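Local structure of ABC-type branched-chain amino acid transport systems periplasmic component-like protein (Thermomonospora curvata, 4N03) at residues T40-V45 / S52-Q57; E62-N65 / G69-G72; V156-L159 / K163-K166. The protein probably binds a fatty acid such as palmitic acid and delivers it to an ABC transporter for uptake. All blocks are in the same frame, centred on the assembly; numbering follows the deposited sequence.

Interaction 1 (T40-V45 / S52-Q57); sequences TDLTGV and SITQAQ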
loop_
_atom_site.group_PDB
_atom_site.type_symbol
_atom_site.label_atom_id
_atom_site.label_comp_id
_atom_site.label_asym_id
_atom_site.label_seq_id
_atom_site.Cartn_x
_atom_site.Cartn_y
_atom_site.Cartn_z
ATOM N N THR A 40 1.398 12.635 0.700
ATOM C CA THR A 40 1.527 11.574 1.647
ATOM C C THR A 40 0.950 11.989 3.003
ATOM O O THR A 40 0.439 13.062 3.144
ATOM C CB THR A 40 3.023 11.130 1.727
ATOM O OG1 THR A 40 3.139 9.899 2.434
ATOM C CG2 THR A 40 3.910 12.188 2.401
ATOM N N ASP A 41 1.042 11.071 3.969
ATOM C CA ASP A 41 0.716 11.377 5.349
ATOM C C ASP A 41 2.008 11.344 6.166
ATOM O O ASP A 41 2.581 10.287 6.366
ATOM C CB ASP A 41 -0.280 10.388 5.952
ATOM C CG ASP A 41 -0.639 10.718 7.361
ATOM O OD1 ASP A 41 -0.377 11.867 7.768
ATOM O OD2 ASP A 41 -1.180 9.842 8.067
ATOM N N LEU A 42 2.401 12.511 6.666
ATOM C CA LEU A 42 3.551 12.651 7.555
ATOM C C LEU A 42 3.161 12.929 8.985
ATOM O O LEU A 42 4.057 13.029 9.836
ATOM C CB LEU A 42 4.511 13.737 7.048
ATOM C CG LEU A 42 5.056 13.498 5.668
ATOM C CD1 LEU A 42 5.955 14.656 5.263
ATOM C CD2 LEU A 42 5.775 12.166 5.556
ATOM N N THR A 43 1.879 13.126 9.277
ATOM C CA THR A 43 1.439 13.628 10.565
ATOM C C THR A 43 0.261 12.905 11.195
ATOM O O THR A 43 0.070 12.978 12.396
ATOM C CB THR A 43 1.135 15.121 10.480
ATOM O OG1 THR A 43 0.246 15.387 9.402
ATOM C CG2 THR A 43 2.411 15.943 10.419
ATOM N N GLY A 44 -0.546 12.216 10.397
ATOM C CA GLY A 44 -1.717 11.503 10.871
ATOM C C GLY A 44 -1.453 10.085 11.243
ATOM O O GLY A 44 -0.327 9.702 11.598
ATOM N N VAL A 45 -2.495 9.248 11.118
ATOM C CA VAL A 45 -2.400 7.860 11.545
ATOM C C VAL A 45 -1.301 7.078 10.809
ATOM O O VAL A 45 -0.833 6.100 11.318
ATOM C CB VAL A 45 -3.768 7.180 11.477
ATOM C CG1 VAL A 45 -4.166 6.944 10.046
ATOM C CG2 VAL A 45 -3.759 5.830 12.241
ATOM N N SER A 52 8.507 6.764 5.689
ATOM C CA SER A 52 9.342 5.741 5.107
ATOM C C SER A 52 9.176 5.672 3.611
ATOM O O SER A 52 10.182 5.512 2.872
ATOM C CB SER A 52 9.024 4.397 5.706
ATOM O OG SER A 52 9.314 4.354 7.077
ATOM N N ILE A 53 7.919 5.695 3.145
ATOM C CA ILE A 53 7.657 5.624 1.715
ATOM C C ILE A 53 8.327 6.788 0.974
ATOM O O ILE A 53 8.966 6.622 -0.049
ATOM C CB ILE A 53 6.147 5.571 1.438
ATOM C CG1 ILE A 53 5.537 4.301 2.024
ATOM C CG2 ILE A 53 5.887 5.627 -0.039
ATOM C CD1 ILE A 53 4.031 4.366 2.150
ATOM N N THR A 54 8.117 7.963 1.530
ATOM C CA THR A 54 8.625 9.197 0.943
ATOM C C THR A 54 10.164 9.205 0.903
ATOM O O THR A 54 10.749 9.562 -0.109
ATOM C CB THR A 54 8.085 10.389 1.699
ATOM O OG1 THR A 54 6.676 10.388 1.553
ATOM C CG2 THR A 54 8.605 11.706 1.175
ATOM N N GLN A 55 10.771 8.786 2.004
ATOM C CA GLN A 55 12.217 8.735 2.050
ATOM C C GLN A 55 12.777 7.705 1.137
ATOM O O GLN A 55 13.854 7.909 0.537
ATOM C CB GLN A 55 12.701 8.507 3.504
ATOM C CG GLN A 55 12.494 9.754 4.345
ATOM C CD GLN A 55 13.109 9.721 5.734
ATOM O OE1 GLN A 55 13.295 10.787 6.343
ATOM N NE2 GLN A 55 13.382 8.562 6.257
ATOM N N ALA A 56 12.115 6.554 0.987
ATOM C CA ALA A 56 12.585 5.552 0.072
ATOM C C ALA A 56 12.519 5.977 -1.376
ATOM O O ALA A 56 13.415 5.664 -2.171
ATOM C CB ALA A 56 11.884 4.216 0.274
ATOM N N GLN A 57 11.476 6.727 -1.725
ATOM C CA GLN A 57 11.382 7.328 -3.062
ATOM C C GLN A 57 12.553 8.311 -3.257
ATOM O O GLN A 57 13.174 8.277 -4.313
ATOM C CB GLN A 57 10.054 8.061 -3.251
ATOM C CG GLN A 57 8.844 7.130 -3.346
ATOM C CD GLN A 57 7.949 7.407 -4.509
ATOM O OE1 GLN A 57 8.001 8.442 -5.153
ATOM N NE2 GLN A 57 7.045 6.457 -4.773
#
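Thr40 lays its methyl CG2 against the hydroxyl of Thr54, with CG2 3.4 Å from OG1, and the two short branched side chains meet at a slant. Beyond them Leu42 CD2 only grazes Thr54 OG1, at 4.5 Å. In Thr40 OG1 lies anti to the backbone N (chi1 -167°), which leaves CG2 to face the helix while the hydroxyl bonds to His105. Thr54 spends its own OG1 on the carbonyl of Gly50, one turn back in helix 47-66. Thr40 OG1 and Thr54 OG1 stand 3.7 Å apart without a hydrogen bond between them. The loop joins strand 33-40 of the four-stranded parallel sheet to helix 47-66, and the Thr40 side chain lies about 8 Å from the bound palmitic acid. Asp41 shapes this loop: its OD1 takes the N-H of Thr43 from above the carboxylate plane, forming an Asx turn. Gly44 N meets the syn lone pair of Asp41 OD1 at 2.7 Å. Glycine suits position 44, where a CB would collide with Asp41 OD2. Threonine fits both buried positions, offering a small methyl and a hydroxyl that a nearby partner can satisfy. The contact itself is therefore van der Waals in kind, between side chains whose polar ends are bonded to other partners.

Interaction 2 (E62-N65 / G69-G72); sequences EEVN and GVCG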
loop_
_atom_site.group_PDB
_atom_site.type_symbol
_atom_site.label_atom_id
_atom_site.label_comp_id
_atom_site.label_asym_id
_atom_site.label_seq_id
_atom_site.Cartn_x
_atom_site.Cartn_y
_atom_site.Cartn_z
ATOM N N GLU A 62 17.594 10.008 -5.777
ATOM C CA GLU A 62 18.997 10.418 -5.585
ATOM C C GLU A 62 19.934 9.460 -6.330
ATOM O O GLU A 62 20.934 9.921 -6.949
ATOM C CB GLU A 62 19.329 10.480 -4.096
ATOM C CG GLU A 62 20.816 10.633 -3.767
ATOM C CD GLU A 62 21.095 10.462 -2.270
ATOM O OE1 GLU A 62 20.975 11.469 -1.537
ATOM O OE2 GLU A 62 21.429 9.314 -1.833
ATOM N N GLU A 63 19.784 8.163 -6.187
ATOM C CA GLU A 63 20.612 7.189 -6.904
ATOM C C GLU A 63 20.543 7.400 -8.421
ATOM O O GLU A 63 21.567 7.364 -9.108
ATOM C CB GLU A 63 20.191 5.761 -6.560
ATOM C CG GLU A 63 20.502 5.406 -5.116
ATOM C CD GLU A 63 19.851 4.118 -4.631
ATOM O OE1 GLU A 63 18.926 3.567 -5.299
ATOM O OE2 GLU A 63 20.267 3.663 -3.520
ATOM N N VAL A 64 19.332 7.640 -8.939
ATOM C CA VAL A 64 19.156 7.937 -10.338
ATOM C C VAL A 64 19.857 9.223 -10.750
ATOM O O VAL A 64 20.566 9.263 -11.801
ATOM C CB VAL A 64 17.640 8.014 -10.704
ATOM C CG1 VAL A 64 17.480 8.577 -12.093
ATOM C CG2 VAL A 64 17.002 6.639 -10.612
ATOM N N ASN A 65 19.693 10.268 -9.956
ATOM C CA ASN A 65 20.367 11.558 -10.233
ATOM C C ASN A 65 21.872 11.465 -10.230
ATOM O O ASN A 65 22.540 12.046 -11.101
ATOM C CB ASN A 65 19.899 12.650 -9.278
ATOM C CG ASN A 65 18.445 13.029 -9.561
ATOM O OD1 ASN A 65 17.930 12.812 -10.678
ATOM N ND2 ASN A 65 17.795 13.640 -8.604
ATOM N N GLY A 69 20.524 11.254 -13.956
ATOM C CA GLY A 69 19.105 11.514 -14.136
ATOM C C GLY A 69 18.509 10.667 -15.237
ATOM O O GLY A 69 18.949 9.579 -15.506
ATOM N N VAL A 70 17.426 11.158 -15.821
ATOM C CA VAL A 70 16.675 10.511 -16.929
ATOM C C VAL A 70 16.684 11.462 -18.110
ATOM O O VAL A 70 16.303 12.628 -17.960
ATOM C CB VAL A 70 15.204 10.188 -16.590
ATOM C CG1 VAL A 70 14.517 9.570 -17.783
ATOM C CG2 VAL A 70 15.172 9.236 -15.403
ATOM N N CYS A 71 17.162 11.010 -19.263
ATOM C CA CYS A 71 17.122 11.890 -20.441
ATOM C C CYS A 71 17.962 13.159 -20.113
ATOM O O CYS A 71 17.638 14.243 -20.566
ATOM C CB CYS A 71 15.601 12.149 -20.854
ATOM S SG CYS A 71 15.225 11.525 -22.526
ATOM N N GLY A 72 19.024 13.022 -19.291
ATOM C CA GLY A 72 19.843 14.138 -18.853
ATOM C C GLY A 72 19.190 15.145 -17.921
ATOM O O GLY A 72 19.719 16.267 -17.673
#
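Val64 and Val70 turn one methyl each toward the other, CG1 of the first meeting CG2 of the second at 4.1 Å, with the backbone of Gly69 alongside. The CG1 branch of Val64, anti to its own backbone N (chi1 169°), also lies 3.8 Å from the carbonyl O of Gly69, so it covers the turn as well as the next side chain. Asn65 starts out away from the loop but bends back, and its OD1 comes to 3.9 Å from Gly69 CA while accepting a bond from the backbone N of Ile75. The polar link across the contact is Gly69 N to Val64 O, 2.9 Å long and bent to 147°, the N-H reaching the oxygen from above the carbonyl plane. Gly69, in the loop that follows helix 47-66, has a positive phi (69°), a conformation that glycine adopts with little strain. Valine suits both apolar positions, its compact branches filling the angle between helix and loop. The turn is the helix-to-strand return of a beta-alpha-beta unit, from helix 47-66 into strand 74-81 beside strand 33-40. Val64 and Val70 both rest on Ile75 of strand 74-81 and on helix 309-330, to which the disulfide from Cys71 to Cys329 ties the loop covalently.

Interaction 3 (V156-L159 / K163-K166); sequences VQWL and KLIK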
loop_
_atom_site.group_PDB
_atom_site.type_symbol
_atom_site.label_atom_id
_atom_site.label_comp_id
_atom_site.label_asym_id
_atom_site.label_seq_id
_atom_site.Cartn_x
_atom_site.Cartn_y
_atom_site.Cartn_z
ATOM N N VAL A 156 -8.464 -15.081 4.775
ATOM C CA VAL A 156 -9.474 -15.942 5.373
ATOM C C VAL A 156 -9.294 -17.378 4.938
ATOM O O VAL A 156 -9.429 -18.295 5.747
ATOM C CB VAL A 156 -10.890 -15.400 5.109
ATOM C CG1 VAL A 156 -11.934 -16.391 5.572
ATOM C CG2 VAL A 156 -11.037 -14.036 5.799
ATOM N N GLN A 157 -8.991 -17.592 3.666
ATOM C CA GLN A 157 -8.723 -18.957 3.227
ATOM C C GLN A 157 -7.552 -19.542 4.010
ATOM O O GLN A 157 -7.543 -20.697 4.406
ATOM C CB GLN A 157 -8.439 -19.007 1.751
ATOM C CG GLN A 157 -8.189 -20.427 1.228
ATOM C CD GLN A 157 -9.428 -21.291 1.273
ATOM O OE1 GLN A 157 -10.304 -21.190 0.403
ATOM N NE2 GLN A 157 -9.544 -22.120 2.279
ATOM N N TRP A 158 -6.519 -18.721 4.265
ATOM C CA TRP A 158 -5.378 -19.139 5.073
ATOM C C TRP A 158 -5.772 -19.467 6.491
ATOM O O TRP A 158 -5.372 -20.493 7.026
ATOM C CB TRP A 158 -4.305 -18.058 5.046
ATOM C CG TRP A 158 -3.089 -18.331 5.876
ATOM C CD1 TRP A 158 -2.031 -19.111 5.551
ATOM C CD2 TRP A 158 -2.832 -17.806 7.171
ATOM N NE1 TRP A 158 -1.106 -19.089 6.569
ATOM C CE2 TRP A 158 -1.584 -18.323 7.586
ATOM C CE3 TRP A 158 -3.531 -16.961 8.020
ATOM C CZ2 TRP A 158 -1.014 -17.999 8.812
ATOM C CZ3 TRP A 158 -2.942 -16.630 9.255
ATOM C CH2 TRP A 158 -1.704 -17.155 9.622
ATOM N N LEU A 159 -6.601 -18.626 7.113
ATOM C CA LEU A 159 -7.080 -18.949 8.459
ATOM C C LEU A 159 -7.746 -20.322 8.520
ATOM O O LEU A 159 -7.583 -21.086 9.460
ATOM C CB LEU A 159 -8.056 -17.896 8.973
ATOM C CG LEU A 159 -7.511 -16.504 9.282
ATOM C CD1 LEU A 159 -8.635 -15.553 9.613
ATOM C CD2 LEU A 159 -6.494 -16.533 10.408
ATOM N N LYS A 163 -6.534 -24.021 10.235
ATOM C CA LYS A 163 -7.425 -24.503 11.290
ATOM C C LYS A 163 -7.583 -23.489 12.432
ATOM O O LYS A 163 -7.950 -23.853 13.556
ATOM C CB LYS A 163 -7.020 -25.902 11.752
ATOM C CG LYS A 163 -6.993 -26.893 10.610
ATOM C CD LYS A 163 -6.706 -28.317 11.061
ATOM C CE LYS A 163 -7.880 -28.994 11.750
ATOM N NZ LYS A 163 -7.616 -30.432 11.994
ATOM N N LEU A 164 -7.322 -22.221 12.131
ATOM C CA LEU A 164 -7.557 -21.150 13.075
ATOM C C LEU A 164 -9.032 -20.769 13.116
ATOM O O LEU A 164 -9.483 -20.182 14.086
ATOM C CB LEU A 164 -6.678 -19.950 12.729
ATOM C CG LEU A 164 -5.161 -20.154 12.900
ATOM C CD1 LEU A 164 -4.400 -18.943 12.408
ATOM C CD2 LEU A 164 -4.808 -20.449 14.332
ATOM N N ILE A 165 -9.753 -21.113 12.045
ATOM C CA ILE A 165 -11.200 -21.047 11.987
ATOM C C ILE A 165 -11.684 -22.315 11.301
ATOM O O ILE A 165 -10.918 -23.015 10.668
ATOM C CB ILE A 165 -11.708 -19.794 11.259
ATOM C CG1 ILE A 165 -11.208 -19.778 9.838
ATOM C CG2 ILE A 165 -11.299 -18.540 12.005
ATOM C CD1 ILE A 165 -11.716 -18.610 9.010
ATOM N N LYS A 166 -12.974 -22.560 11.438
ATOM C CA LYS A 166 -13.642 -23.695 10.793
ATOM C C LYS A 166 -15.016 -23.263 10.308
ATOM O O LYS A 166 -15.523 -22.234 10.703
ATOM C CB LYS A 166 -13.764 -24.843 11.759
ATOM C CG LYS A 166 -14.665 -24.582 12.947
ATOM C CD LYS A 166 -14.651 -25.716 13.967
ATOM C CE LYS A 166 -15.592 -25.400 15.129
ATOM N NZ LYS A 166 -15.365 -24.102 15.848
#
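Leu159 O receives two backbone N-H groups at the end of helix 148-161, a 2.9 Å bond from Leu164 N nearly in line with the carbonyl and a weak 3.4 Å one from Ile165 N, while Lys163, with a positive phi of 64°, turns the chain out of the helix. The side chains then fold back over this last turn. Leu159 and Leu164 cross at about a right angle, CD2 to CD1 at 3.8 Å, and the same CD1 meets CZ3 of Trp158 obliquely at 4.2 Å. Ile165 sends CG1 between its backbone N and carbonyl carbon (chi1 60°), and this aims CD1 at Leu159 CB, 3.7 Å away, and on toward Val156 CG1, 4.1 Å away. Replacing Ile165 by an alanine would probably open a gap beside Leu159 CB and Val156 CG1, with the weak backbone bond left as its main hold on the helix. Leucine and isoleucine suit these positions because their long branches reach back to the helix, whereas Lys163 and Lys166, pointing away, keep their charged ends at the surface, where Lys166 pairs with Asp169. Trp158 is packed further by an edge-to-face contact with Phe276. Positive phi and bonds back into the last turn make this a Schellman motif, here closed over by apolar side chains as the chain heads for strand 170-176.

How the interactions relate
From the N terminus, the chain leaves strand 33-40 and at once enters interaction 1, which closes the short connection into helix 47-66 by setting the loop against that helix. The same helix then runs on to interaction 2, where its C-terminal end meets the loop leading to strand 74-81; the centres of these two contacts lie about 22 Å apart. Both belong to the half of the fold built on the four-stranded parallel sheet. Interaction 3 comes much later, closing the turn between helix 148-161 and strand 170-176 of the seven-stranded sheet, on the opposite side of the chain's centre from the other two. The three follow in series, none enclosing or crossing another.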